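Side-chain contacts in aldehyde dehydrogenase 12 (Zea mays, PDB 6D97), which catalyses the NAD+-dependent oxidation of L-glutamate gamma-semialdehyde to glutamate, the last step of proline catabolism in plants: residues V63-G68 / V137-Y142; L367-E372 / K431-P436; E376-L381 / K409-F414. All coordinates share one frame; numbering follows the deposited sequence.

Contact 1: residues V63-G68 / V137-Y142; sequences VDPLNG and VSPKSY
Pro65 and Pro139 put their rings together, each directed at the other segment. Pro65 CB lies 3.6 Å from Pro139 CG, and Pro65 CG is 4.0 Å from Pro139 CD. The two rings meet at a slant, not stacked flat. The CB-CG edge of Pro65 meets the CG-CD edge of Pro139. Both rings are puckered with C-gamma exo. Pro65 CG also rests 3.8 Å from the carbonyl oxygen Val137 O. The Val137 side chain itself points away from Pro65 and packs on Ile229 and Val230 of helix 229-240.

Residues 63-68 make the turn of a beta hairpin between the antiparallel strands 60-63 and 70-74. Residues 137-142 link helix 124-137 to helix 142-157. Asp64 shapes the hairpin turn. Its CG is anti to the backbone N (chi1 -174°), which brings the carboxylate forward to the N-H of Leu66. There Asp64 OD1 accepts from Leu66 N at 2.8 Å, an Asx turn. The N-H reaches the anti side of OD1, 34° out of the carboxylate plane. The other oxygen, OD2, forms a salt bridge with Arg136. Asp64 O takes two further bonds, from Asn67 N and Gly68 N. On the helix-linking segment, Ser141 OG caps Gln144 N and also bonds the C-terminal OXT of Thr547 of a second subunit.

Contact 2: residues L367-E372 / K431-P436; sequences LTVTTE and KEIFGP
The Phe434 ring is approached obliquely by Thr368 OG1, which stands 3.9 Å from Phe434 CD2 and is equally close to Phe434 CB. The oxygen thus sits where the ring joins its stem. From outside the two segments, Asn199 also touches the Phe434 side chain, while Phe198 touches Thr368.

One water joins the same two residues. Thr368 OG1 donates to it over a short 2.5 Å. The water in turn donates to Phe434 O at 2.7 Å. OG1 lies between the backbone N and the carbonyl carbon (chi1 59°), and this turns the hydroxyl to the water and the phenylalanine.

Val369 fills the next position with its two methyls split between two partners. Val369 CG2 lies against the Phe434 backbone, 3.8 Å from Phe434 O. Val369 CG1, anti to the backbone N, meets Ile433 CG2 at 4.2 Å. The Val369 and Ile433 side chains cross at about a right angle. Both also touch Met374 of helix 371-382, which extends this apolar patch.

Phe434 is the centre of an inverse gamma turn, closed by a weak bond from Gly435 N to Ile433 O. The turn presents Phe434 O to the water and the ring stem to Thr368. Thr368 itself touches the bound NAD and belongs to its pocket. Residues 432-436 read EIFGP, a sequence familiar from aldehyde dehydrogenases, so the contact joins this family motif to the wall of the cofactor site.

Contact 3: residues E376-L381 / K409-F414; sequences EHMNNL and KPTAVF
Helix 376-381 runs nearly parallel to strand 411-414, at 15° and with axes 9.7 Å apart, and Met378 and Val413 have the nearest CA atoms.

Val413 has the largest share of the contact and touches two residues about one helical turn apart, one with each methyl. Val413 CG2 meets Met378 CG at 4.1 Å. Val413 CG1 meets Leu381 CB at 4.3 Å. Met378 comes across Val413 at about a right angle. With CG anti to the backbone N (chi1 174°), the chain reaches out from the helix and sets CG against Val413. A bend further out along the chain then turns the terminal methyl aside. The sulfur Met378 SD is a looser neighbour of Thr411 CG2, at 4.5 Å.

Thr411 keeps its methyl for this packing and its hydroxyl for its own chain. Thr411 OG1 donates to Lys409 O at 2.9 Å, tilted 34° from the carbonyl plane. The same hydroxyl is bonded to Gly393 N, so this buried oxygen has two partners.

Within the helix, Leu381 CG lies over one face of the His377 ring, 4.1 Å above its plane and toward the rim. The His377 ring also meets that of Phe437, with the planes steeply inclined. Phe437 touches Leu381, Thr411 and Val413 as well, and Val389 of strand 388-391 touches Met378. Helix 371-382 packs here on one face of a seven-stranded mixed sheet, where strands 388-391, 411-414 and 437-443 lie side by side, consistent with the catalytic domain of the aldehyde dehydrogenase fold.

Overall arrangement
Contact 2 lies nearest the cofactor and touches both other contacts, which do not touch each other. In contact 2 the side chain of Thr368 is about 4 Å from NAD. Contact 1 is centred 15 Å from contact 2 and touches it through Leu367: Leu367 CD1 is 3.5 Å from Val137 O, and Leu367 CD2 is 3.9 Å from Pro65 CB. The side chain of Pro139 is still about 12 Å from NAD. Contacts 2 and 3 have centres 11 Å apart and share helix 371-382. Pro436 O and Thr411 N, 3.0 Å apart, probably hydrogen-bond, just ahead of strand 437-443, which lies beside strand 411-414. Contact 3 lies away from the annotated sites, and its nearest atoms are about 12 Å from contact 1.

Contact 1: residues V63-G68 / V137-Y142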
ATOM      1  N   VAL A  63      -3.815 -33.648 -34.446  1.00 39.31           N
ATOM      2  CA  VAL A  63      -4.751 -33.598 -35.564  1.00 36.28           C
ATOM      3  C   VAL A  63      -5.479 -32.263 -35.559  1.00 39.61           C
ATOM      4  O   VAL A  63      -5.713 -31.650 -34.511  1.00 33.21           O
ATOM      5  CB  VAL A  63      -5.747 -34.778 -35.544  1.00 36.52           C
ATOM      6  CG1 VAL A  63      -5.028 -36.086 -35.845  1.00 38.27           C
ATOM      7  CG2 VAL A  63      -6.491 -34.838 -34.221  1.00 32.66           C
ATOM      8  N   ASP A  64      -5.821 -31.808 -36.759  1.00 31.72           N
ATOM      9  CA  ASP A  64      -6.619 -30.600 -36.939  1.00 31.16           C
ATOM     10  C   ASP A  64      -8.006 -30.833 -36.356  1.00 31.29           C
ATOM     11  O   ASP A  64      -8.708 -31.751 -36.802  1.00 38.67           O
ATOM     12  CB  ASP A  64      -6.698 -30.243 -38.426  1.00 32.00           C
ATOM     13  CG  ASP A  64      -7.396 -28.910 -38.695  1.00 36.33           C
ATOM     14  OD1 ASP A  64      -8.297 -28.508 -37.928  1.00 30.81           O
ATOM     15  OD2 ASP A  64      -7.043 -28.262 -39.703  1.00 44.12           O
ATOM     16  N   PRO A  65      -8.445 -30.037 -35.378  1.00 32.82           N
ATOM     17  CA  PRO A  65      -9.762 -30.280 -34.765  1.00 30.56           C
ATOM     18  C   PRO A  65     -10.926 -30.150 -35.730  1.00 33.01           C
ATOM     19  O   PRO A  65     -12.029 -30.593 -35.386  1.00 34.88           O
ATOM     20  CB  PRO A  65      -9.843 -29.212 -33.665  1.00 28.75           C
ATOM     21  CG  PRO A  65      -8.424 -28.798 -33.423  1.00 32.71           C
ATOM     22  CD  PRO A  65      -7.751 -28.898 -34.757  1.00 33.28           C
ATOM     23  N   LEU A  66     -10.728 -29.560 -36.907  1.00 30.72           N
ATOM     24  CA  LEU A  66     -11.817 -29.374 -37.857  1.00 34.94           C
ATOM     25  C   LEU A  66     -11.912 -30.486 -38.888  1.00 34.72           C
ATOM     26  O   LEU A  66     -12.976 -30.650 -39.496  1.00 42.13           O
ATOM     27  CB  LEU A  66     -11.676 -28.034 -38.588  1.00 31.24           C
ATOM     28  CG  LEU A  66     -12.011 -26.739 -37.844  1.00 39.18           C
ATOM     29  CD1 LEU A  66     -11.888 -25.550 -38.783  1.00 30.42           C
ATOM     30  CD2 LEU A  66     -13.410 -26.802 -37.261  1.00 32.76           C
ATOM     31  N   ASN A  67     -10.838 -31.256 -39.103  1.00 40.56           N
ATOM     32  CA  ASN A  67     -10.896 -32.279 -40.140  1.00 42.21           C
ATOM     33  C   ASN A  67     -10.060 -33.528 -39.878  1.00 38.96           C
ATOM     34  O   ASN A  67     -10.134 -34.454 -40.688  1.00 40.89           O
ATOM     35  CB  ASN A  67     -10.499 -31.659 -41.493  1.00 35.67           C
ATOM     36  CG  ASN A  67      -9.117 -31.034 -41.469  1.00 41.25           C
ATOM     37  OD1 ASN A  67      -8.218 -31.512 -40.781  1.00 39.38           O
ATOM     38  ND2 ASN A  67      -8.942 -29.957 -42.227  1.00 34.69           N
ATOM     39  N   GLY A  68      -9.270 -33.600 -38.806  1.00 44.23           N
ATOM     40  CA  GLY A  68      -8.510 -34.798 -38.499  1.00 36.94           C
ATOM     41  C   GLY A  68      -7.146 -34.901 -39.149  1.00 39.70           C
ATOM     42  O   GLY A  68      -6.430 -35.877 -38.887  1.00 45.66           O
ATOM     43  N   VAL A 137      -5.592 -24.311 -33.513  1.00 31.00           N
ATOM     44  CA  VAL A 137      -5.301 -25.342 -32.526  1.00 28.40           C
ATOM     45  C   VAL A 137      -6.344 -25.388 -31.415  1.00 32.18           C
ATOM     46  O   VAL A 137      -6.679 -26.469 -30.933  1.00 27.98           O
ATOM     47  CB  VAL A 137      -3.878 -25.158 -31.954  1.00 25.95           C
ATOM     48  CG1 VAL A 137      -2.863 -25.414 -33.032  1.00 26.48           C
ATOM     49  CG2 VAL A 137      -3.700 -23.759 -31.386  1.00 24.81           C
ATOM     50  N   SER A 138      -6.854 -24.238 -30.988  1.00 28.88           N
ATOM     51  CA  SER A 138      -7.907 -24.154 -29.978  1.00 33.45           C
ATOM     52  C   SER A 138      -9.089 -23.435 -30.612  1.00 30.85           C
ATOM     53  O   SER A 138      -9.265 -22.225 -30.417  1.00 35.61           O
ATOM     54  CB  SER A 138      -7.426 -23.442 -28.714  1.00 31.23           C
ATOM     55  OG  SER A 138      -8.447 -23.398 -27.736  1.00 32.25           O
ATOM     56  N   PRO A 139      -9.922 -24.155 -31.366  1.00 36.10           N
ATOM     57  CA  PRO A 139     -10.924 -23.506 -32.224  1.00 36.83           C
ATOM     58  C   PRO A 139     -11.890 -22.626 -31.445  1.00 34.00           C
ATOM     59  O   PRO A 139     -12.515 -23.055 -30.471  1.00 34.47           O
ATOM     60  CB  PRO A 139     -11.640 -24.693 -32.881  1.00 34.65           C
ATOM     61  CG  PRO A 139     -10.614 -25.784 -32.866  1.00 33.82           C
ATOM     62  CD  PRO A 139      -9.883 -25.612 -31.570  1.00 27.58           C
ATOM     63  N   LYS A 140     -11.992 -21.378 -31.892  1.00 30.81           N
ATOM     64  CA  LYS A 140     -12.875 -20.368 -31.330  1.00 34.32           C
ATOM     65  C   LYS A 140     -13.017 -19.286 -32.390  1.00 34.77           C
ATOM     66  O   LYS A 140     -12.273 -19.261 -33.373  1.00 39.48           O
ATOM     67  CB  LYS A 140     -12.318 -19.807 -30.020  1.00 29.02           C
ATOM     68  CG  LYS A 140     -10.959 -19.151 -30.178  1.00 26.82           C
ATOM     69  CD  LYS A 140     -10.438 -18.610 -28.858  1.00 25.65           C
ATOM     70  CE  LYS A 140      -9.887 -19.720 -27.973  1.00 25.26           C
ATOM     71  NZ  LYS A 140      -9.272 -19.194 -26.720  1.00 39.95           N
ATOM     72  N   SER A 141     -13.983 -18.393 -32.189  1.00 36.10           N
ATOM     73  CA  SER A 141     -14.209 -17.342 -33.170  1.00 27.98           C
ATOM     74  C   SER A 141     -12.985 -16.432 -33.269  1.00 27.02           C
ATOM     75  O   SER A 141     -12.142 -16.377 -32.369  1.00 25.24           O
ATOM     76  CB  SER A 141     -15.448 -16.522 -32.813  1.00 28.12           C
ATOM     77  OG  SER A 141     -15.181 -15.617 -31.757  1.00 33.79           O
ATOM     78  N   TYR A 142     -12.891 -15.718 -34.394  1.00 26.54           N
ATOM     79  CA  TYR A 142     -11.745 -14.841 -34.618  1.00 31.53           C
ATOM     80  C   TYR A 142     -11.660 -13.752 -33.556  1.00 34.38           C
ATOM     81  O   TYR A 142     -10.563 -13.391 -33.116  1.00 43.54           O
ATOM     82  CB  TYR A 142     -11.816 -14.217 -36.010  1.00 30.41           C
ATOM     83  CG  TYR A 142     -10.648 -13.306 -36.328  1.00 33.14           C
ATOM     84  CD1 TYR A 142      -9.431 -13.828 -36.741  1.00 35.07           C
ATOM     85  CD2 TYR A 142     -10.760 -11.926 -36.211  1.00 35.45           C
ATOM     86  CE1 TYR A 142      -8.360 -13.005 -37.033  1.00 42.73           C
ATOM     87  CE2 TYR A 142      -9.694 -11.096 -36.503  1.00 44.57           C
ATOM     88  CZ  TYR A 142      -8.499 -11.638 -36.914  1.00 42.78           C
ATOM     89  OH  TYR A 142      -7.445 -10.803 -37.203  1.00 45.02           O
TER

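Contact 2: residues L367-E372 / K431-P436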
ATOM      1  N   LEU A 367     -12.558 -30.016 -27.295  1.00 30.31           N
ATOM      2  CA  LEU A 367     -11.330 -30.798 -27.373  1.00 37.11           C
ATOM      3  C   LEU A 367     -11.184 -31.814 -26.247  1.00 35.44           C
ATOM      4  O   LEU A 367     -10.355 -32.722 -26.362  1.00 37.65           O
ATOM      5  CB  LEU A 367     -10.115 -29.864 -27.392  1.00 37.01           C
ATOM      6  CG  LEU A 367      -9.985 -28.897 -28.573  1.00 30.64           C
ATOM      7  CD1 LEU A 367      -8.543 -28.445 -28.757  1.00 27.57           C
ATOM      8  CD2 LEU A 367     -10.524 -29.525 -29.848  1.00 26.67           C
ATOM      9  N   THR A 368     -11.963 -31.703 -25.167  1.00 34.01           N
ATOM     10  CA  THR A 368     -11.792 -32.611 -24.040  1.00 30.67           C
ATOM     11  C   THR A 368     -13.076 -33.313 -23.610  1.00 36.09           C
ATOM     12  O   THR A 368     -13.057 -34.032 -22.604  1.00 37.47           O
ATOM     13  CB  THR A 368     -11.186 -31.881 -22.834  1.00 27.98           C
ATOM     14  OG1 THR A 368     -12.039 -30.799 -22.445  1.00 40.04           O
ATOM     15  CG2 THR A 368      -9.805 -31.351 -23.173  1.00 28.19           C
ATOM     16  N   VAL A 369     -14.187 -33.136 -24.325  1.00 28.04           N
ATOM     17  CA  VAL A 369     -15.414 -33.876 -24.041  1.00 30.42           C
ATOM     18  C   VAL A 369     -15.999 -34.336 -25.370  1.00 37.90           C
ATOM     19  O   VAL A 369     -16.245 -33.514 -26.259  1.00 42.06           O
ATOM     20  CB  VAL A 369     -16.458 -33.045 -23.270  1.00 34.27           C
ATOM     21  CG1 VAL A 369     -17.573 -33.948 -22.739  1.00 40.73           C
ATOM     22  CG2 VAL A 369     -15.812 -32.275 -22.137  1.00 26.28           C
ATOM     23  N   THR A 370     -16.222 -35.639 -25.508  1.00 41.80           N
ATOM     24  CA  THR A 370     -16.805 -36.160 -26.735  1.00 41.24           C
ATOM     25  C   THR A 370     -18.298 -35.846 -26.799  1.00 34.15           C
ATOM     26  O   THR A 370     -18.934 -35.499 -25.798  1.00 32.72           O
ATOM     27  CB  THR A 370     -16.599 -37.672 -26.837  1.00 46.26           C
ATOM     28  OG1 THR A 370     -17.340 -38.325 -25.799  1.00 38.66           O
ATOM     29  CG2 THR A 370     -15.125 -38.018 -26.697  1.00 40.39           C
ATOM     30  N   THR A 371     -18.853 -35.976 -28.007  1.00 35.18           N
ATOM     31  CA  THR A 371     -20.288 -35.784 -28.189  1.00 37.23           C
ATOM     32  C   THR A 371     -21.085 -36.791 -27.370  1.00 40.06           C
ATOM     33  O   THR A 371     -22.087 -36.434 -26.737  1.00 33.97           O
ATOM     34  CB  THR A 371     -20.656 -35.896 -29.671  1.00 40.35           C
ATOM     35  OG1 THR A 371     -19.839 -35.008 -30.443  1.00 48.53           O
ATOM     36  CG2 THR A 371     -22.116 -35.533 -29.877  1.00 32.97           C
ATOM     37  N   GLU A 372     -20.653 -38.056 -27.370  1.00 40.13           N
ATOM     38  CA  GLU A 372     -21.336 -39.079 -26.583  1.00 44.39           C
ATOM     39  C   GLU A 372     -21.334 -38.730 -25.102  1.00 46.36           C
ATOM     40  O   GLU A 372     -22.350 -38.892 -24.419  1.00 52.05           O
ATOM     41  CB  GLU A 372     -20.686 -40.446 -26.806  1.00 34.93           C
ATOM     42  N   LYS A 431     -21.607 -31.033 -12.036  1.00 40.32           N
ATOM     43  CA  LYS A 431     -20.452 -31.596 -12.723  1.00 32.64           C
ATOM     44  C   LYS A 431     -20.038 -30.670 -13.864  1.00 37.23           C
ATOM     45  O   LYS A 431     -20.876 -30.268 -14.674  1.00 34.43           O
ATOM     46  CB  LYS A 431     -20.798 -32.992 -13.249  1.00 42.18           C
ATOM     47  CG  LYS A 431     -19.724 -33.675 -14.060  1.00 47.97           C
ATOM     48  CD  LYS A 431     -20.338 -34.814 -14.847  1.00 58.08           C
ATOM     49  CE  LYS A 431     -19.301 -35.538 -15.662  1.00 56.27           C
ATOM     50  NZ  LYS A 431     -18.694 -36.664 -14.912  1.00 59.99           N
ATOM     51  N   GLU A 432     -18.755 -30.336 -13.938  1.00 37.08           N
ATOM     52  CA  GLU A 432     -18.281 -29.450 -14.984  1.00 39.67           C
ATOM     53  C   GLU A 432     -18.188 -30.195 -16.309  1.00 44.35           C
ATOM     54  O   GLU A 432     -17.489 -31.210 -16.400  1.00 45.03           O
ATOM     55  CB  GLU A 432     -16.913 -28.855 -14.620  1.00 47.90           C
ATOM     56  CG  GLU A 432     -16.456 -27.783 -15.586  1.00 55.21           C
ATOM     57  CD  GLU A 432     -14.980 -27.492 -15.474  1.00 64.23           C
ATOM     58  OE1 GLU A 432     -14.226 -28.441 -15.195  1.00 64.02           O
ATOM     59  OE2 GLU A 432     -14.571 -26.330 -15.685  1.00 61.62           O
ATOM     60  N   ILE A 433     -18.895 -29.695 -17.324  1.00 45.65           N
ATOM     61  CA  ILE A 433     -18.801 -30.188 -18.692  1.00 39.42           C
ATOM     62  C   ILE A 433     -18.079 -29.111 -19.493  1.00 39.38           C
ATOM     63  O   ILE A 433     -18.645 -28.037 -19.772  1.00 40.73           O
ATOM     64  CB  ILE A 433     -20.173 -30.504 -19.299  1.00 39.50           C
ATOM     65  CG1 ILE A 433     -21.077 -31.185 -18.266  1.00 37.35           C
ATOM     66  CG2 ILE A 433     -20.044 -31.389 -20.549  1.00 46.88           C
ATOM     67  CD1 ILE A 433     -20.619 -32.597 -17.856  1.00 43.64           C
ATOM     68  N   PHE A 434     -16.830 -29.383 -19.880  1.00 41.77           N
ATOM     69  CA  PHE A 434     -16.004 -28.387 -20.558  1.00 33.18           C
ATOM     70  C   PHE A 434     -16.429 -28.326 -22.026  1.00 38.11           C
ATOM     71  O   PHE A 434     -15.667 -28.607 -22.951  1.00 40.31           O
ATOM     72  CB  PHE A 434     -14.519 -28.673 -20.389  1.00 31.41           C
ATOM     73  CG  PHE A 434     -13.685 -27.417 -20.305  1.00 37.46           C
ATOM     74  CD1 PHE A 434     -13.928 -26.488 -19.299  1.00 34.29           C
ATOM     75  CD2 PHE A 434     -12.704 -27.136 -21.230  1.00 33.11           C
ATOM     76  CE1 PHE A 434     -13.194 -25.312 -19.230  1.00 35.73           C
ATOM     77  CE2 PHE A 434     -11.971 -25.964 -21.156  1.00 37.75           C
ATOM     78  CZ  PHE A 434     -12.222 -25.055 -20.156  1.00 35.58           C
ATOM     79  N   GLY A 435     -17.698 -27.938 -22.222  1.00 38.47           N
ATOM     80  CA  GLY A 435     -18.320 -27.825 -23.519  1.00 31.68           C
ATOM     81  C   GLY A 435     -19.486 -26.863 -23.481  1.00 35.01           C
ATOM     82  O   GLY A 435     -19.784 -26.259 -22.446  1.00 35.60           O
ATOM     83  N   PRO A 436     -20.195 -26.714 -24.621  1.00 38.67           N
ATOM     84  CA  PRO A 436     -21.317 -25.749 -24.680  1.00 33.52           C
ATOM     85  C   PRO A 436     -22.578 -26.326 -24.027  1.00 45.19           C
ATOM     86  O   PRO A 436     -23.497 -26.832 -24.679  1.00 42.37           O
ATOM     87  CB  PRO A 436     -21.490 -25.530 -26.186  1.00 32.78           C
ATOM     88  CG  PRO A 436     -20.817 -26.758 -26.878  1.00 40.03           C
ATOM     89  CD  PRO A 436     -20.142 -27.584 -25.809  1.00 35.37           C
TER
HETATM   90  O   HOH W   1     -13.230 -29.182 -24.010  1.00 24.54           O

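Contact 3: residues E376-L381 / K409-F414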
ATOM      1  N   GLU A 376     -24.704 -38.213 -23.049  1.00 48.85           N
ATOM      2  CA  GLU A 376     -24.956 -39.064 -21.887  1.00 46.88           C
ATOM      3  C   GLU A 376     -25.246 -38.222 -20.647  1.00 48.98           C
ATOM      4  O   GLU A 376     -26.211 -38.482 -19.915  1.00 47.65           O
ATOM      5  CB  GLU A 376     -23.761 -39.991 -21.647  1.00 43.55           C
ATOM      6  CG  GLU A 376     -24.022 -41.042 -20.579  1.00 59.38           C
ATOM      7  CD  GLU A 376     -22.747 -41.647 -20.026  1.00 69.04           C
ATOM      8  OE1 GLU A 376     -22.286 -42.681 -20.550  1.00 70.13           O
ATOM      9  OE2 GLU A 376     -22.195 -41.080 -19.066  1.00 73.31           O
ATOM     10  N   HIS A 377     -24.415 -37.204 -20.394  1.00 41.44           N
ATOM     11  CA  HIS A 377     -24.652 -36.280 -19.279  1.00 39.58           C
ATOM     12  C   HIS A 377     -26.047 -35.663 -19.361  1.00 38.64           C
ATOM     13  O   HIS A 377     -26.788 -35.637 -18.372  1.00 37.05           O
ATOM     14  CB  HIS A 377     -23.591 -35.180 -19.265  1.00 30.10           C
ATOM     15  CG  HIS A 377     -23.722 -34.224 -18.112  1.00 36.55           C
ATOM     16  ND1 HIS A 377     -23.556 -34.615 -16.796  1.00 39.59           N
ATOM     17  CD2 HIS A 377     -23.999 -32.899 -18.082  1.00 39.15           C
ATOM     18  CE1 HIS A 377     -23.729 -33.571 -16.008  1.00 35.95           C
ATOM     19  NE2 HIS A 377     -23.993 -32.519 -16.764  1.00 39.58           N
ATOM     20  N   MET A 378     -26.425 -35.166 -20.537  1.00 35.42           N
ATOM     21  CA  MET A 378     -27.762 -34.607 -20.730  1.00 32.02           C
ATOM     22  C   MET A 378     -28.847 -35.620 -20.381  1.00 41.56           C
ATOM     23  O   MET A 378     -29.836 -35.278 -19.721  1.00 43.74           O
ATOM     24  CB  MET A 378     -27.940 -34.143 -22.180  1.00 36.28           C
ATOM     25  CG  MET A 378     -29.333 -33.671 -22.525  1.00 43.03           C
ATOM     26  SD  MET A 378     -29.499 -33.371 -24.301  1.00 46.18           S
ATOM     27  CE  MET A 378     -29.486 -35.034 -24.975  1.00 41.02           C
ATOM     28  N   ASN A 379     -28.702 -36.859 -20.843  1.00 36.67           N
ATOM     29  CA  ASN A 379     -29.696 -37.883 -20.546  1.00 43.62           C
ATOM     30  C   ASN A 379     -29.714 -38.230 -19.061  1.00 47.09           C
ATOM     31  O   ASN A 379     -30.785 -38.488 -18.494  1.00 49.44           O
ATOM     32  CB  ASN A 379     -29.436 -39.131 -21.398  1.00 49.46           C
ATOM     33  CG  ASN A 379     -29.788 -38.923 -22.858  1.00 56.91           C
ATOM     34  OD1 ASN A 379     -30.761 -38.232 -23.175  1.00 57.10           O
ATOM     35  ND2 ASN A 379     -29.006 -39.512 -23.753  1.00 52.72           N
ATOM     36  N   ASN A 380     -28.545 -38.256 -18.417  1.00 47.48           N
ATOM     37  CA  ASN A 380     -28.505 -38.490 -16.978  1.00 49.47           C
ATOM     38  C   ASN A 380     -29.259 -37.403 -16.223  1.00 49.49           C
ATOM     39  O   ASN A 380     -29.971 -37.692 -15.253  1.00 51.57           O
ATOM     40  CB  ASN A 380     -27.059 -38.570 -16.493  1.00 50.45           C
ATOM     41  CG  ASN A 380     -26.387 -39.868 -16.877  1.00 50.44           C
ATOM     42  OD1 ASN A 380     -27.050 -40.866 -17.151  1.00 53.16           O
ATOM     43  ND2 ASN A 380     -25.059 -39.863 -16.890  1.00 50.87           N
ATOM     44  N   LEU A 381     -29.116 -36.146 -16.652  1.00 43.37           N
ATOM     45  CA  LEU A 381     -29.867 -35.063 -16.026  1.00 44.67           C
ATOM     46  C   LEU A 381     -31.362 -35.214 -16.274  1.00 49.13           C
ATOM     47  O   LEU A 381     -32.179 -34.929 -15.390  1.00 53.08           O
ATOM     48  CB  LEU A 381     -29.375 -33.711 -16.543  1.00 38.77           C
ATOM     49  CG  LEU A 381     -27.978 -33.279 -16.098  1.00 42.38           C
ATOM     50  CD1 LEU A 381     -27.522 -32.055 -16.862  1.00 41.73           C
ATOM     51  CD2 LEU A 381     -27.989 -32.993 -14.613  1.00 38.34           C
ATOM     52  N   LYS A 409     -24.481 -28.849 -30.478  1.00 33.54           N
ATOM     53  CA  LYS A 409     -25.189 -27.583 -30.471  1.00 33.46           C
ATOM     54  C   LYS A 409     -25.230 -27.038 -29.044  1.00 33.14           C
ATOM     55  O   LYS A 409     -25.202 -27.810 -28.081  1.00 35.21           O
ATOM     56  CB  LYS A 409     -26.609 -27.757 -31.003  1.00 38.46           C
ATOM     57  CG  LYS A 409     -26.703 -28.194 -32.458  1.00 41.37           C
ATOM     58  CD  LYS A 409     -28.154 -28.392 -32.874  1.00 49.58           C
ATOM     59  CE  LYS A 409     -28.271 -28.740 -34.349  1.00 58.17           C
ATOM     60  NZ  LYS A 409     -29.682 -29.012 -34.743  1.00 63.07           N
ATOM     61  N   PRO A 410     -25.288 -25.715 -28.881  1.00 34.38           N
ATOM     62  CA  PRO A 410     -25.378 -25.139 -27.532  1.00 28.16           C
ATOM     63  C   PRO A 410     -26.585 -25.694 -26.795  1.00 36.26           C
ATOM     64  O   PRO A 410     -27.711 -25.656 -27.295  1.00 39.10           O
ATOM     65  CB  PRO A 410     -25.516 -23.635 -27.793  1.00 31.09           C
ATOM     66  CG  PRO A 410     -24.919 -23.433 -29.136  1.00 35.95           C
ATOM     67  CD  PRO A 410     -25.234 -24.676 -29.921  1.00 28.91           C
ATOM     68  N   THR A 411     -26.339 -26.218 -25.600  1.00 34.47           N
ATOM     69  CA  THR A 411     -27.342 -26.960 -24.856  1.00 32.99           C
ATOM     70  C   THR A 411     -27.569 -26.343 -23.483  1.00 30.89           C
ATOM     71  O   THR A 411     -26.617 -25.985 -22.780  1.00 36.98           O
ATOM     72  CB  THR A 411     -26.932 -28.426 -24.704  1.00 31.39           C
ATOM     73  OG1 THR A 411     -26.781 -29.014 -26.002  1.00 33.44           O
ATOM     74  CG2 THR A 411     -27.984 -29.197 -23.912  1.00 32.14           C
ATOM     75  N   ALA A 412     -28.842 -26.225 -23.112  1.00 30.31           N
ATOM     76  CA  ALA A 412     -29.255 -25.812 -21.780  1.00 33.95           C
ATOM     77  C   ALA A 412     -30.352 -26.750 -21.304  1.00 34.73           C
ATOM     78  O   ALA A 412     -31.318 -26.998 -22.032  1.00 33.65           O
ATOM     79  CB  ALA A 412     -29.754 -24.366 -21.770  1.00 29.19           C
ATOM     80  N   VAL A 413     -30.208 -27.265 -20.087  1.00 32.91           N
ATOM     81  CA  VAL A 413     -31.160 -28.206 -19.510  1.00 32.17           C
ATOM     82  C   VAL A 413     -31.718 -27.597 -18.235  1.00 37.80           C
ATOM     83  O   VAL A 413     -30.958 -27.213 -17.338  1.00 38.73           O
ATOM     84  CB  VAL A 413     -30.515 -29.571 -19.222  1.00 32.09           C
ATOM     85  CG1 VAL A 413     -31.501 -30.469 -18.494  1.00 31.68           C
ATOM     86  CG2 VAL A 413     -30.045 -30.221 -20.514  1.00 38.32           C
ATOM     87  N   PHE A 414     -33.040 -27.502 -18.153  1.00 31.85           N
ATOM     88  CA  PHE A 414     -33.676 -27.068 -16.922  1.00 32.97           C
ATOM     89  C   PHE A 414     -33.746 -28.222 -15.933  1.00 36.24           C
ATOM     90  O   PHE A 414     -34.081 -29.351 -16.300  1.00 35.41           O
ATOM     91  CB  PHE A 414     -35.081 -26.533 -17.198  1.00 40.52           C
ATOM     92  CG  PHE A 414     -35.844 -26.153 -15.956  1.00 47.99           C
ATOM     93  CD1 PHE A 414     -35.616 -24.934 -15.333  1.00 51.74           C
ATOM     94  CD2 PHE A 414     -36.795 -27.007 -15.421  1.00 43.08           C
ATOM     95  CE1 PHE A 414     -36.315 -24.576 -14.196  1.00 43.69           C
ATOM     96  CE2 PHE A 414     -37.498 -26.656 -14.283  1.00 44.76           C
ATOM     97  CZ  PHE A 414     -37.257 -25.439 -13.669  1.00 41.86           C
TER